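Local structure of regulator of nonsense transcripts 2 (Homo sapiens, 4CEM) at residues A[5-10]-A[216-221]; A[19-24]-A[199-204]; A[191-196]-A[294-299]. The protein acts in nonsense-mediated mRNA decay as the factor UPF2, probably bridging UPF1 and UPF3, and contains helical MIF4G domains. All blocks are in the same frame, centred on the assembly; numbering follows the deposited sequence.

Interaction 1 (A[5-10]-A[216-221]); sequences MKEKEE and EKFNLS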
HETATM    1  N   MSE A   5     -14.401   4.998 -28.593  1.00 95.16           N
HETATM    2  CA  MSE A   5     -13.000   5.423 -28.295  1.00 98.55           C
HETATM    3  C   MSE A   5     -12.479   4.688 -27.082  1.00 90.55           C
HETATM    4  O   MSE A   5     -13.214   4.445 -26.123  1.00 84.62           O
HETATM    5  CB  MSE A   5     -12.979   6.944 -28.098  1.00109.17           C
HETATM    6  CG  MSE A   5     -11.582   7.548 -27.931  1.00117.55           C
HETATM    7 SE   MSE A   5     -10.347   7.056 -29.397  1.00141.51          SE
HETATM    8  CE  MSE A   5     -11.572   7.194 -30.940  1.00126.10           C
ATOM      9  N   LYS A   6     -11.197   4.326 -27.132  1.00 84.00           N
ATOM     10  CA  LYS A   6     -10.533   3.583 -26.059  1.00 77.88           C
ATOM     11  C   LYS A   6     -10.355   4.429 -24.800  1.00 73.43           C
ATOM     12  O   LYS A   6     -10.621   3.967 -23.694  1.00 73.56           O
ATOM     13  CB  LYS A   6      -9.168   3.074 -26.540  1.00 77.52           C
ATOM     14  CG  LYS A   6      -8.385   2.286 -25.498  1.00 80.17           C
ATOM     15  CD  LYS A   6      -7.377   1.323 -26.119  1.00 81.42           C
ATOM     16  CE  LYS A   6      -6.949   0.249 -25.125  1.00 84.10           C
ATOM     17  NZ  LYS A   6      -6.105  -0.818 -25.734  1.00 84.54           N
ATOM     18  N   GLU A   7      -9.904   5.666 -24.979  1.00 68.75           N
ATOM     19  CA  GLU A   7      -9.637   6.578 -23.863  1.00 65.34           C
ATOM     20  C   GLU A   7     -10.850   6.809 -22.953  1.00 61.87           C
ATOM     21  O   GLU A   7     -10.703   6.967 -21.743  1.00 57.40           O
ATOM     22  CB  GLU A   7      -9.140   7.922 -24.391  1.00 67.48           C
ATOM     23  CG  GLU A   7      -8.249   8.661 -23.412  1.00 69.62           C
ATOM     24  CD  GLU A   7      -8.141  10.143 -23.713  1.00 71.79           C
ATOM     25  OE1 GLU A   7      -8.284  10.531 -24.892  1.00 75.01           O
ATOM     26  OE2 GLU A   7      -7.911  10.919 -22.762  1.00 72.10           O
ATOM     27  N   LYS A   8     -12.044   6.834 -23.534  1.00 60.14           N
ATOM     28  CA  LYS A   8     -13.257   7.011 -22.745  1.00 58.24           C
ATOM     29  C   LYS A   8     -13.561   5.769 -21.892  1.00 58.98           C
ATOM     30  O   LYS A   8     -13.985   5.892 -20.744  1.00 62.49           O
ATOM     31  CB  LYS A   8     -14.453   7.378 -23.640  1.00 56.18           C
ATOM     32  CG  LYS A   8     -15.777   7.464 -22.891  1.00 55.65           C
ATOM     33  CD  LYS A   8     -16.791   8.358 -23.583  1.00 56.24           C
ATOM     34  CE  LYS A   8     -18.015   8.580 -22.699  1.00 57.39           C
ATOM     35  NZ  LYS A   8     -18.839   9.748 -23.127  1.00 57.38           N
ATOM     36  N   GLU A   9     -13.342   4.581 -22.443  1.00 59.29           N
ATOM     37  CA  GLU A   9     -13.673   3.350 -21.723  1.00 59.33           C
ATOM     38  C   GLU A   9     -12.763   3.141 -20.516  1.00 55.25           C
ATOM     39  O   GLU A   9     -13.211   2.671 -19.469  1.00 51.02           O
ATOM     40  CB  GLU A   9     -13.635   2.144 -22.660  1.00 64.42           C
ATOM     41  CG  GLU A   9     -14.790   2.131 -23.657  1.00 72.05           C
ATOM     42  CD  GLU A   9     -14.782   0.922 -24.586  1.00 77.65           C
ATOM     43  OE1 GLU A   9     -13.681   0.454 -24.958  1.00 78.59           O
ATOM     44  OE2 GLU A   9     -15.882   0.445 -24.955  1.00 81.88           O
ATOM     45  N   GLU A  10     -11.496   3.508 -20.663  1.00 52.95           N
ATOM     46  CA  GLU A  10     -10.563   3.467 -19.547  1.00 55.50           C
ATOM     47  C   GLU A  10     -10.979   4.437 -18.444  1.00 53.51           C
ATOM     48  O   GLU A  10     -10.920   4.094 -17.262  1.00 53.39           O
ATOM     49  CB  GLU A  10      -9.144   3.780 -20.020  1.00 59.63           C
ATOM     50  CG  GLU A  10      -8.488   2.623 -20.760  1.00 64.19           C
ATOM     51  CD  GLU A  10      -7.332   3.052 -21.651  1.00 68.40           C
ATOM     52  OE1 GLU A  10      -6.796   4.175 -21.463  1.00 68.90           O
ATOM     53  OE2 GLU A  10      -6.959   2.253 -22.542  1.00 71.15           O
ATOM     54  N   GLU A 216     -12.592  16.349 -16.138  1.00 34.24           N
ATOM     55  CA  GLU A 216     -12.857  17.502 -16.982  1.00 36.39           C
ATOM     56  C   GLU A 216     -13.258  17.069 -18.391  1.00 37.20           C
ATOM     57  O   GLU A 216     -14.252  17.555 -18.924  1.00 39.12           O
ATOM     58  CB  GLU A 216     -11.633  18.431 -17.018  1.00 37.02           C
ATOM     59  CG  GLU A 216     -11.759  19.669 -17.902  1.00 37.85           C
ATOM     60  CD  GLU A 216     -12.837  20.651 -17.451  1.00 40.42           C
ATOM     61  OE1 GLU A 216     -13.183  20.669 -16.249  1.00 40.89           O
ATOM     62  OE2 GLU A 216     -13.332  21.424 -18.310  1.00 42.74           O
ATOM     63  N   LYS A 217     -12.505  16.141 -18.970  1.00 36.93           N
ATOM     64  CA  LYS A 217     -12.697  15.733 -20.359  1.00 38.15           C
ATOM     65  C   LYS A 217     -14.024  15.019 -20.598  1.00 38.17           C
ATOM     66  O   LYS A 217     -14.643  15.206 -21.647  1.00 37.81           O
ATOM     67  CB  LYS A 217     -11.551  14.823 -20.795  1.00 40.09           C
ATOM     68  CG  LYS A 217     -11.370  14.676 -22.292  1.00 42.37           C
ATOM     69  CD  LYS A 217     -10.143  13.818 -22.581  1.00 45.33           C
ATOM     70  CE  LYS A 217      -9.595  14.007 -23.991  1.00 47.98           C
ATOM     71  NZ  LYS A 217      -9.975  12.893 -24.900  1.00 48.37           N
ATOM     72  N   PHE A 218     -14.458  14.209 -19.631  1.00 36.59           N
ATOM     73  CA  PHE A 218     -15.629  13.343 -19.814  1.00 35.23           C
ATOM     74  C   PHE A 218     -16.789  13.665 -18.876  1.00 34.17           C
ATOM     75  O   PHE A 218     -17.805  12.961 -18.861  1.00 32.48           O
ATOM     76  CB  PHE A 218     -15.208  11.890 -19.667  1.00 35.26           C
ATOM     77  CG  PHE A 218     -14.156  11.470 -20.649  1.00 36.52           C
ATOM     78  CD1 PHE A 218     -14.483  11.252 -21.995  1.00 37.70           C
ATOM     79  CD2 PHE A 218     -12.837  11.292 -20.250  1.00 36.63           C
ATOM     80  CE1 PHE A 218     -13.514  10.853 -22.914  1.00 36.02           C
ATOM     81  CE2 PHE A 218     -11.865  10.892 -21.163  1.00 36.80           C
ATOM     82  CZ  PHE A 218     -12.206  10.677 -22.500  1.00 36.46           C
ATOM     83  N   ASN A 219     -16.638  14.745 -18.112  1.00 35.26           N
ATOM     84  CA  ASN A 219     -17.672  15.220 -17.190  1.00 34.09           C
ATOM     85  C   ASN A 219     -18.152  14.123 -16.246  1.00 32.65           C
ATOM     86  O   ASN A 219     -19.349  13.938 -16.005  1.00 31.61           O
ATOM     87  CB  ASN A 219     -18.817  15.853 -17.976  1.00 35.67           C
ATOM     88  CG  ASN A 219     -18.363  17.068 -18.761  1.00 36.54           C
ATOM     89  OD1 ASN A 219     -18.073  18.115 -18.185  1.00 39.72           O
ATOM     90  ND2 ASN A 219     -18.283  16.929 -20.072  1.00 36.26           N
ATOM     91  N   LEU A 220     -17.176  13.398 -15.719  1.00 31.86           N
ATOM     92  CA  LEU A 220     -17.392  12.400 -14.706  1.00 31.20           C
ATOM     93  C   LEU A 220     -17.053  13.008 -13.348  1.00 31.15           C
ATOM     94  O   LEU A 220     -16.005  13.631 -13.184  1.00 31.38           O
ATOM     95  CB  LEU A 220     -16.481  11.211 -14.965  1.00 31.50           C
ATOM     96  CG  LEU A 220     -16.667  10.528 -16.320  1.00 33.02           C
ATOM     97  CD1 LEU A 220     -15.508   9.558 -16.573  1.00 33.40           C
ATOM     98  CD2 LEU A 220     -18.025   9.831 -16.409  1.00 31.81           C
ATOM     99  N   SER A 221     -17.941  12.805 -12.382  1.00 30.83           N
ATOM    100  CA  SER A 221     -17.755  13.284 -11.022  1.00 31.06           C
ATOM    101  C   SER A 221     -17.163  12.202 -10.125  1.00 30.90           C
ATOM    102  O   SER A 221     -17.825  11.223  -9.810  1.00 30.51           O
ATOM    103  CB  SER A 221     -19.101  13.726 -10.464  1.00 31.80           C
ATOM    104  OG  SER A 221     -19.118  13.578  -9.065  1.00 33.29           O
TER
HETATM  105  O   HOH W   1     -18.538  12.187 -21.567  1.00 36.94           O

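Interaction 2 (A[19-24]-A[199-204]); sequences WERHHL and CGDDIA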
ATOM      1  N   TRP A  19     -15.423   4.661  -7.358  1.00 33.62           N
ATOM      2  CA  TRP A  19     -16.651   4.658  -6.575  1.00 34.34           C
ATOM      3  C   TRP A  19     -16.849   3.388  -5.783  1.00 34.37           C
ATOM      4  O   TRP A  19     -17.277   3.444  -4.632  1.00 34.73           O
ATOM      5  CB  TRP A  19     -17.861   4.993  -7.450  1.00 32.81           C
ATOM      6  CG  TRP A  19     -17.974   6.473  -7.669  1.00 32.33           C
ATOM      7  CD1 TRP A  19     -17.579   7.209  -8.782  1.00 33.21           C
ATOM      8  CD2 TRP A  19     -18.474   7.462  -6.723  1.00 32.20           C
ATOM      9  NE1 TRP A  19     -17.809   8.538  -8.598  1.00 32.55           N
ATOM     10  CE2 TRP A  19     -18.345   8.758  -7.378  1.00 33.22           C
ATOM     11  CE3 TRP A  19     -19.001   7.404  -5.446  1.00 32.55           C
ATOM     12  CZ2 TRP A  19     -18.749   9.934  -6.761  1.00 32.99           C
ATOM     13  CZ3 TRP A  19     -19.394   8.592  -4.834  1.00 32.42           C
ATOM     14  CH2 TRP A  19     -19.279   9.826  -5.480  1.00 31.93           C
ATOM     15  N   GLU A  20     -16.543   2.243  -6.384  1.00 35.45           N
ATOM     16  CA  GLU A  20     -16.595   0.957  -5.675  1.00 38.39           C
ATOM     17  C   GLU A  20     -15.706   1.008  -4.438  1.00 38.31           C
ATOM     18  O   GLU A  20     -16.136   0.680  -3.331  1.00 37.27           O
ATOM     19  CB  GLU A  20     -16.142  -0.189  -6.585  1.00 40.45           C
ATOM     20  CG  GLU A  20     -17.217  -0.655  -7.557  1.00 43.00           C
ATOM     21  CD  GLU A  20     -16.672  -1.437  -8.752  1.00 46.70           C
ATOM     22  OE1 GLU A  20     -15.431  -1.529  -8.920  1.00 47.03           O
ATOM     23  OE2 GLU A  20     -17.503  -1.953  -9.539  1.00 49.37           O
ATOM     24  N   ARG A  21     -14.471   1.446  -4.645  1.00 37.94           N
ATOM     25  CA  ARG A  21     -13.529   1.646  -3.559  1.00 39.52           C
ATOM     26  C   ARG A  21     -14.129   2.559  -2.488  1.00 38.37           C
ATOM     27  O   ARG A  21     -14.086   2.247  -1.303  1.00 38.28           O
ATOM     28  CB  ARG A  21     -12.216   2.235  -4.101  1.00 41.81           C
ATOM     29  CG  ARG A  21     -11.066   2.213  -3.112  1.00 45.12           C
ATOM     30  CD  ARG A  21      -9.707   2.335  -3.786  1.00 48.09           C
ATOM     31  NE  ARG A  21      -9.414   3.709  -4.202  1.00 53.11           N
ATOM     32  CZ  ARG A  21      -9.561   4.193  -5.440  1.00 55.71           C
ATOM     33  NH1 ARG A  21      -9.996   3.424  -6.438  1.00 57.70           N
ATOM     34  NH2 ARG A  21      -9.262   5.466  -5.688  1.00 52.92           N
ATOM     35  N   HIS A  22     -14.716   3.668  -2.914  1.00 35.83           N
ATOM     36  CA  HIS A  22     -15.210   4.661  -1.979  1.00 35.73           C
ATOM     37  C   HIS A  22     -16.385   4.144  -1.205  1.00 36.54           C
ATOM     38  O   HIS A  22     -16.431   4.239   0.023  1.00 36.05           O
ATOM     39  CB  HIS A  22     -15.587   5.934  -2.729  1.00 35.17           C
ATOM     40  CG  HIS A  22     -16.231   6.985  -1.868  1.00 33.03           C
ATOM     41  ND1 HIS A  22     -15.522   7.814  -1.089  1.00 34.21           N
ATOM     42  CD2 HIS A  22     -17.563   7.327  -1.696  1.00 32.85           C
ATOM     43  CE1 HIS A  22     -16.357   8.640  -0.436  1.00 33.97           C
ATOM     44  NE2 HIS A  22     -17.606   8.343  -0.811  1.00 33.72           N
ATOM     45  N   HIS A  23     -17.350   3.577  -1.908  1.00 37.20           N
ATOM     46  CA  HIS A  23     -18.544   3.090  -1.238  1.00 37.89           C
ATOM     47  C   HIS A  23     -18.231   2.022  -0.234  1.00 37.17           C
ATOM     48  O   HIS A  23     -18.810   2.015   0.847  1.00 36.19           O
ATOM     49  CB  HIS A  23     -19.572   2.585  -2.243  1.00 39.35           C
ATOM     50  CG  HIS A  23     -20.266   3.688  -3.010  1.00 40.64           C
ATOM     51  ND1 HIS A  23     -20.742   4.799  -2.411  1.00 41.74           N
ATOM     52  CD2 HIS A  23     -20.573   3.808  -4.361  1.00 41.02           C
ATOM     53  CE1 HIS A  23     -21.312   5.597  -3.330  1.00 42.00           C
ATOM     54  NE2 HIS A  23     -21.213   4.984  -4.525  1.00 43.92           N
ATOM     55  N   LEU A  24     -17.313   1.118  -0.569  1.00 37.63           N
ATOM     56  CA  LEU A  24     -16.940   0.036   0.354  1.00 38.77           C
ATOM     57  C   LEU A  24     -16.302   0.565   1.639  1.00 37.78           C
ATOM     58  O   LEU A  24     -16.681   0.174   2.750  1.00 36.42           O
ATOM     59  CB  LEU A  24     -15.978  -0.954  -0.316  1.00 39.67           C
ATOM     60  CG  LEU A  24     -15.532  -2.135   0.556  1.00 38.89           C
ATOM     61  CD1 LEU A  24     -16.751  -2.835   1.140  1.00 36.64           C
ATOM     62  CD2 LEU A  24     -14.658  -3.097  -0.245  1.00 37.20           C
ATOM     63  N   CYS A 199      -4.229   3.942  -1.678  1.00 40.86           N
ATOM     64  CA  CYS A 199      -4.715   4.644  -0.476  1.00 40.99           C
ATOM     65  C   CYS A 199      -4.452   6.156  -0.434  1.00 39.26           C
ATOM     66  O   CYS A 199      -4.942   6.846   0.470  1.00 35.27           O
ATOM     67  CB  CYS A 199      -4.101   3.994   0.766  1.00 42.98           C
ATOM     68  SG  CYS A 199      -4.306   2.193   0.809  1.00 50.89           S
ATOM     69  N   GLY A 200      -3.683   6.663  -1.399  1.00 37.78           N
ATOM     70  CA  GLY A 200      -3.309   8.073  -1.434  1.00 37.18           C
ATOM     71  C   GLY A 200      -4.480   9.042  -1.498  1.00 37.45           C
ATOM     72  O   GLY A 200      -4.374  10.186  -1.044  1.00 38.61           O
ATOM     73  N   ASP A 201      -5.592   8.604  -2.074  1.00 36.74           N
ATOM     74  CA  ASP A 201      -6.772   9.451  -2.136  1.00 38.24           C
ATOM     75  C   ASP A 201      -7.203   9.834  -0.723  1.00 36.89           C
ATOM     76  O   ASP A 201      -7.279  11.010  -0.396  1.00 36.33           O
ATOM     77  CB  ASP A 201      -7.927   8.807  -2.946  1.00 39.92           C
ATOM     78  CG  ASP A 201      -8.115   7.293  -2.672  1.00 43.69           C
ATOM     79  OD1 ASP A 201      -7.581   6.749  -1.667  1.00 43.68           O
ATOM     80  OD2 ASP A 201      -8.817   6.646  -3.487  1.00 44.73           O
ATOM     81  N   ASP A 202      -7.424   8.837   0.121  1.00 38.11           N
ATOM     82  CA  ASP A 202      -7.945   9.064   1.465  1.00 38.46           C
ATOM     83  C   ASP A 202      -6.877   9.413   2.502  1.00 39.38           C
ATOM     84  O   ASP A 202      -7.135  10.230   3.388  1.00 41.79           O
ATOM     85  CB  ASP A 202      -8.746   7.850   1.924  1.00 38.39           C
ATOM     86  CG  ASP A 202     -10.122   7.795   1.296  1.00 38.24           C
ATOM     87  OD1 ASP A 202     -10.814   8.826   1.297  1.00 37.16           O
ATOM     88  OD2 ASP A 202     -10.527   6.719   0.814  1.00 39.63           O
ATOM     89  N   ILE A 203      -5.687   8.825   2.410  1.00 37.73           N
ATOM     90  CA  ILE A 203      -4.664   9.090   3.421  1.00 38.44           C
ATOM     91  C   ILE A 203      -3.827  10.342   3.131  1.00 39.15           C
ATOM     92  O   ILE A 203      -3.536  11.109   4.047  1.00 39.47           O
ATOM     93  CB  ILE A 203      -3.768   7.859   3.659  1.00 39.14           C
ATOM     94  CG1 ILE A 203      -4.544   6.812   4.458  1.00 38.56           C
ATOM     95  CG2 ILE A 203      -2.502   8.234   4.422  1.00 38.05           C
ATOM     96  CD1 ILE A 203      -4.026   5.407   4.257  1.00 39.42           C
ATOM     97  N   ALA A 204      -3.455  10.556   1.871  1.00 39.18           N
ATOM     98  CA  ALA A 204      -2.620  11.711   1.501  1.00 39.40           C
ATOM     99  C   ALA A 204      -3.397  12.859   0.856  1.00 39.06           C
ATOM    100  O   ALA A 204      -2.813  13.900   0.544  1.00 40.10           O
ATOM    101  CB  ALA A 204      -1.499  11.271   0.569  1.00 37.85           C
TER

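Interaction 3 (A[191-196]-A[294-299]); sequences VVISFC and LANSQS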
ATOM      1  N   VAL A 191       6.913   0.532  -3.709  1.00 62.60           N
ATOM      2  CA  VAL A 191       6.163   0.530  -2.451  1.00 60.90           C
ATOM      3  C   VAL A 191       5.398   1.847  -2.260  1.00 58.57           C
ATOM      4  O   VAL A 191       4.249   1.836  -1.810  1.00 56.64           O
ATOM      5  CB  VAL A 191       7.085   0.245  -1.240  1.00 59.46           C
ATOM      6  CG1 VAL A 191       6.390   0.568   0.069  1.00 56.36           C
ATOM      7  CG2 VAL A 191       7.524  -1.211  -1.260  1.00 61.75           C
ATOM      8  N   VAL A 192       6.026   2.969  -2.613  1.00 55.38           N
ATOM      9  CA  VAL A 192       5.390   4.283  -2.477  1.00 54.00           C
ATOM     10  C   VAL A 192       4.305   4.482  -3.534  1.00 52.77           C
ATOM     11  O   VAL A 192       3.270   5.090  -3.267  1.00 51.48           O
ATOM     12  CB  VAL A 192       6.412   5.424  -2.587  1.00 54.38           C
ATOM     13  CG1 VAL A 192       5.719   6.772  -2.509  1.00 53.34           C
ATOM     14  CG2 VAL A 192       7.449   5.302  -1.485  1.00 56.49           C
ATOM     15  N   ILE A 193       4.545   3.957  -4.731  1.00 50.30           N
ATOM     16  CA  ILE A 193       3.584   4.058  -5.816  1.00 49.03           C
ATOM     17  C   ILE A 193       2.330   3.251  -5.489  1.00 50.54           C
ATOM     18  O   ILE A 193       1.210   3.767  -5.596  1.00 50.46           O
ATOM     19  CB  ILE A 193       4.199   3.592  -7.145  1.00 46.78           C
ATOM     20  CG1 ILE A 193       5.288   4.581  -7.570  1.00 46.99           C
ATOM     21  CG2 ILE A 193       3.128   3.490  -8.216  1.00 44.31           C
ATOM     22  CD1 ILE A 193       6.260   4.035  -8.588  1.00 48.47           C
ATOM     23  N   SER A 194       2.526   1.999  -5.079  1.00 49.71           N
ATOM     24  CA  SER A 194       1.415   1.128  -4.684  1.00 49.78           C
ATOM     25  C   SER A 194       0.583   1.802  -3.600  1.00 48.69           C
ATOM     26  O   SER A 194      -0.630   1.925  -3.725  1.00 49.76           O
ATOM     27  CB  SER A 194       1.929  -0.232  -4.189  1.00 50.54           C
ATOM     28  OG  SER A 194       0.923  -0.950  -3.485  1.00 51.30           O
ATOM     29  N   PHE A 195       1.246   2.255  -2.545  1.00 47.07           N
ATOM     30  CA  PHE A 195       0.572   2.968  -1.470  1.00 46.41           C
ATOM     31  C   PHE A 195      -0.251   4.147  -1.991  1.00 48.34           C
ATOM     32  O   PHE A 195      -1.396   4.350  -1.578  1.00 50.11           O
ATOM     33  CB  PHE A 195       1.594   3.486  -0.466  1.00 43.97           C
ATOM     34  CG  PHE A 195       1.010   4.404   0.562  1.00 43.06           C
ATOM     35  CD1 PHE A 195       0.313   3.896   1.643  1.00 42.59           C
ATOM     36  CD2 PHE A 195       1.148   5.781   0.442  1.00 43.70           C
ATOM     37  CE1 PHE A 195      -0.231   4.740   2.593  1.00 42.11           C
ATOM     38  CE2 PHE A 195       0.606   6.632   1.387  1.00 42.41           C
ATOM     39  CZ  PHE A 195      -0.086   6.109   2.465  1.00 42.77           C
ATOM     40  N   CYS A 196       0.351   4.931  -2.879  1.00 46.93           N
ATOM     41  CA  CYS A 196      -0.321   6.076  -3.463  1.00 46.24           C
ATOM     42  C   CYS A 196      -1.499   5.602  -4.298  1.00 46.76           C
ATOM     43  O   CYS A 196      -2.631   6.018  -4.072  1.00 47.40           O
ATOM     44  CB  CYS A 196       0.651   6.915  -4.305  1.00 45.60           C
ATOM     45  SG  CYS A 196       1.725   7.975  -3.303  1.00 43.92           S
ATOM     46  N   LEU A 294      12.672   6.235 -14.871  1.00 70.11           N
ATOM     47  CA  LEU A 294      11.875   7.205 -15.629  1.00 66.10           C
ATOM     48  C   LEU A 294      10.394   6.820 -15.592  1.00 65.18           C
ATOM     49  O   LEU A 294       9.538   7.676 -15.391  1.00 64.77           O
ATOM     50  CB  LEU A 294      12.366   7.273 -17.079  1.00 63.30           C
ATOM     51  CG  LEU A 294      11.704   8.269 -18.039  1.00 62.10           C
ATOM     52  CD1 LEU A 294      12.210   9.684 -17.804  1.00 61.20           C
ATOM     53  CD2 LEU A 294      11.953   7.852 -19.479  1.00 60.95           C
ATOM     54  N   ALA A 295      10.103   5.531 -15.779  1.00 62.68           N
ATOM     55  CA  ALA A 295       8.725   5.033 -15.759  1.00 63.20           C
ATOM     56  C   ALA A 295       8.057   5.279 -14.403  1.00 63.74           C
ATOM     57  O   ALA A 295       6.943   5.799 -14.336  1.00 65.77           O
ATOM     58  CB  ALA A 295       8.686   3.553 -16.108  1.00 60.05           C
ATOM     59  N   ASN A 296       8.750   4.912 -13.331  1.00 63.44           N
ATOM     60  CA  ASN A 296       8.260   5.136 -11.970  1.00 63.87           C
ATOM     61  C   ASN A 296       8.121   6.610 -11.602  1.00 65.06           C
ATOM     62  O   ASN A 296       7.231   6.981 -10.835  1.00 65.96           O
ATOM     63  CB  ASN A 296       9.194   4.477 -10.957  1.00 62.58           C
ATOM     64  CG  ASN A 296       9.195   2.975 -11.059  1.00 62.64           C
ATOM     65  OD1 ASN A 296       8.299   2.382 -11.653  1.00 66.51           O
ATOM     66  ND2 ASN A 296      10.202   2.347 -10.476  1.00 62.87           N
ATOM     67  N   SER A 297       9.014   7.443 -12.129  1.00 64.81           N
ATOM     68  CA  SER A 297       8.971   8.879 -11.865  1.00 64.62           C
ATOM     69  C   SER A 297       7.742   9.517 -12.513  1.00 64.23           C
ATOM     70  O   SER A 297       7.070  10.354 -11.904  1.00 62.18           O
ATOM     71  CB  SER A 297      10.250   9.556 -12.362  1.00 65.52           C
ATOM     72  OG  SER A 297      11.375   9.142 -11.597  1.00 65.32           O
ATOM     73  N   GLN A 298       7.461   9.113 -13.749  1.00 65.33           N
ATOM     74  CA  GLN A 298       6.268   9.557 -14.465  1.00 63.39           C
ATOM     75  C   GLN A 298       5.020   9.080 -13.749  1.00 60.63           C
ATOM     76  O   GLN A 298       4.063   9.834 -13.557  1.00 63.55           O
ATOM     77  CB  GLN A 298       6.270   9.010 -15.892  1.00 65.41           C
ATOM     78  CG  GLN A 298       7.371   9.565 -16.786  1.00 67.42           C
ATOM     79  CD  GLN A 298       7.550   8.761 -18.058  1.00 67.44           C
ATOM     80  OE1 GLN A 298       7.587   7.530 -18.035  1.00 67.75           O
ATOM     81  NE2 GLN A 298       7.661   9.456 -19.177  1.00 67.05           N
ATOM     82  N   SER A 299       5.052   7.816 -13.350  1.00 55.62           N
ATOM     83  CA  SER A 299       3.942   7.188 -12.670  1.00 52.71           C
ATOM     84  C   SER A 299       3.552   7.945 -11.398  1.00 50.41           C
ATOM     85  O   SER A 299       2.369   8.145 -11.134  1.00 50.13           O
ATOM     86  CB  SER A 299       4.303   5.739 -12.348  1.00 52.31           C
ATOM     87  OG  SER A 299       3.174   5.033 -11.882  1.00 56.40           O
TER

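Interaction 1 (A[5-10]-A[216-221])
Lys8 crosses the Phe218 ring at a slant, and one helical turn of the N-terminal helix 6-33 thereby meets the C-terminal end of helix 209-218. Lys8 CG stands anti to its own N (chi1 175°), a setting that brings CB, CG and CD past CE1 and CD1 of the ring. CB begins the contact 3.7 Å from Phe218 CE1. CG follows at 4.1 Å from Phe218 CD1, and CD keeps close to the same atom, with Lys8 CD and Phe218 CD1 4.0 Å apart. Beyond them CE carries NZ past the ring to a water at 2.9 Å, which accepts from the ammonium group and donates in turn to Phe218 O. Lys8 CA also makes an off-centre CH-pi contact, 4.2 Å from the centroid of the Phe218 ring. Lysine suits this place because its methylenes can lie against an aromatic side chain while its charge stays in solvent. Phenylalanine supplies the hydrophobic centre of the contact and reaches on to Ser11 of helix 6-33, while Lys217 CG lies over the rim of one of its faces.

The neighbouring pair is ionic. Glu7 OE1 forms a salt bridge and hydrogen bond of 2.9 Å with Lys217 NZ, the two side chains crossing at about a right angle. A bend at the last torsion of Lys217 (chi4 -102°) turns NZ to the carboxylate, and it meets OE1 from above, 41° out of the carboxylate plane. Lys217 CE also lies near the second oxygen, Glu7 OE2, at 3.7 Å. With both charged partners exposed, water probably competes for this bridge, so the chemistry implies a modest surface attachment in which the apolar contact between Lys8 and Phe218 and the ionic one at Glu7 share the work.

Interaction 2 (A[19-24]-A[199-204])
Asp201 OD2 is gripped by two nitrogens of Arg21, an interhelical salt bridge that ties helix 6-33 to helix 189-204 on the surface of the all-helical MIF4G fold. The main bond, from Arg21 NH2 to Asp201 OD2, has an N-H...O angle of 158° and reaches the oxygen nearly along its C-O axis; its 2.5 Å should not be read as extra strength at this resolution. Arg21 NE adds a weak bond to Asp201 OD2 at 3.1 Å. The arginine chain bends at chi3 (77°), presenting both donors to one carboxylate oxygen at the guanidinium edge, and the two flat groups are nearly coplanar. Arginine is long enough to span segments 19-24 and 199-204, whose nearest CA atoms, those of Arg21 and Cys199, are 9.8 Å apart.

The other oxygen, OD1, makes a salt bridge with Arg25, one turn further along helix 6-33; Asp202 OD2 pairs with Arg25 as well. A short aspartate suits the site, its two oxygens serving the two arginines separately. With an alanine at Asp201, Arg21 would probably lose its mate and its guanidinium would be set free to turn, while Arg25 would keep only Asp202 of the two carboxylates. At the kink of helix 189-204, Asp202 N donates to Asp201 OD1 at 2.8 Å, on the anti side of the carboxylate and 27° out of its plane.

Interaction 3 (A[191-196]-A[294-299])
Helix-to-helix packing inside the MIF4G domain brings helix 189-204 against helix 283-303 here, with a single isoleucine as the hydrophobic link. Ile193 sends its two branches to residues one turn apart on the partner helix. The longer branch, CG1 and CD1, ends at Asn296: Ile193 CD1 lies 3.8 Å from Asn296 CB, and the same methyl is 3.8 Å from the backbone O of Asn296. The amide is close too, with Ile193 CD1 and Asn296 OD1 4.0 Å apart and Asn296 CG equally near. The two side chains cross at about a right angle. The shorter branch, CG2, is anti to the backbone N of Ile193 and comes to Ser299, whose OG lies 4.0 Å from Ile193 CG2.

No hydrogen bond joins the two segments; the link is van der Waals contact alone. A branched aliphatic side chain suits a buried site that must touch two places at once. Asn296 offers CB to the methyl, whereas Ser299 meets it with its hydroxyl oxygen; both are small polar residues suited to a partly exposed helix face. The contact continues along helix 189-204, where Asn296 also touches Val189 and Ser299 touches Arg197. Helix 230-259 adjoins both partners, receiving Val192 and Cys196 on Leu240 and Ser297 on Leu247, while Phe195 and Val191 turn to helix 143-158.

From the N terminus, helix 6-33 enters first and makes two of the contacts. Its opening turn reaches forward some 200 residues in interaction 1, to the end of helix 209-218. A later part of the same helix reaches helix 189-204 in interaction 2, so that the loop it closes falls within that of interaction 1. Interaction 3 starts from helix 189-204 and closes a further loop with helix 283-303, crossing the other two along the chain. Interactions 1 and 2 meet where Ser221 O and Trp19 NE1 probably hydrogen-bond; interactions 2 and 3 meet where Ile203 packs on Phe195. Helix 189-204 thus touches both the first helix and the last modelled one, 283-303.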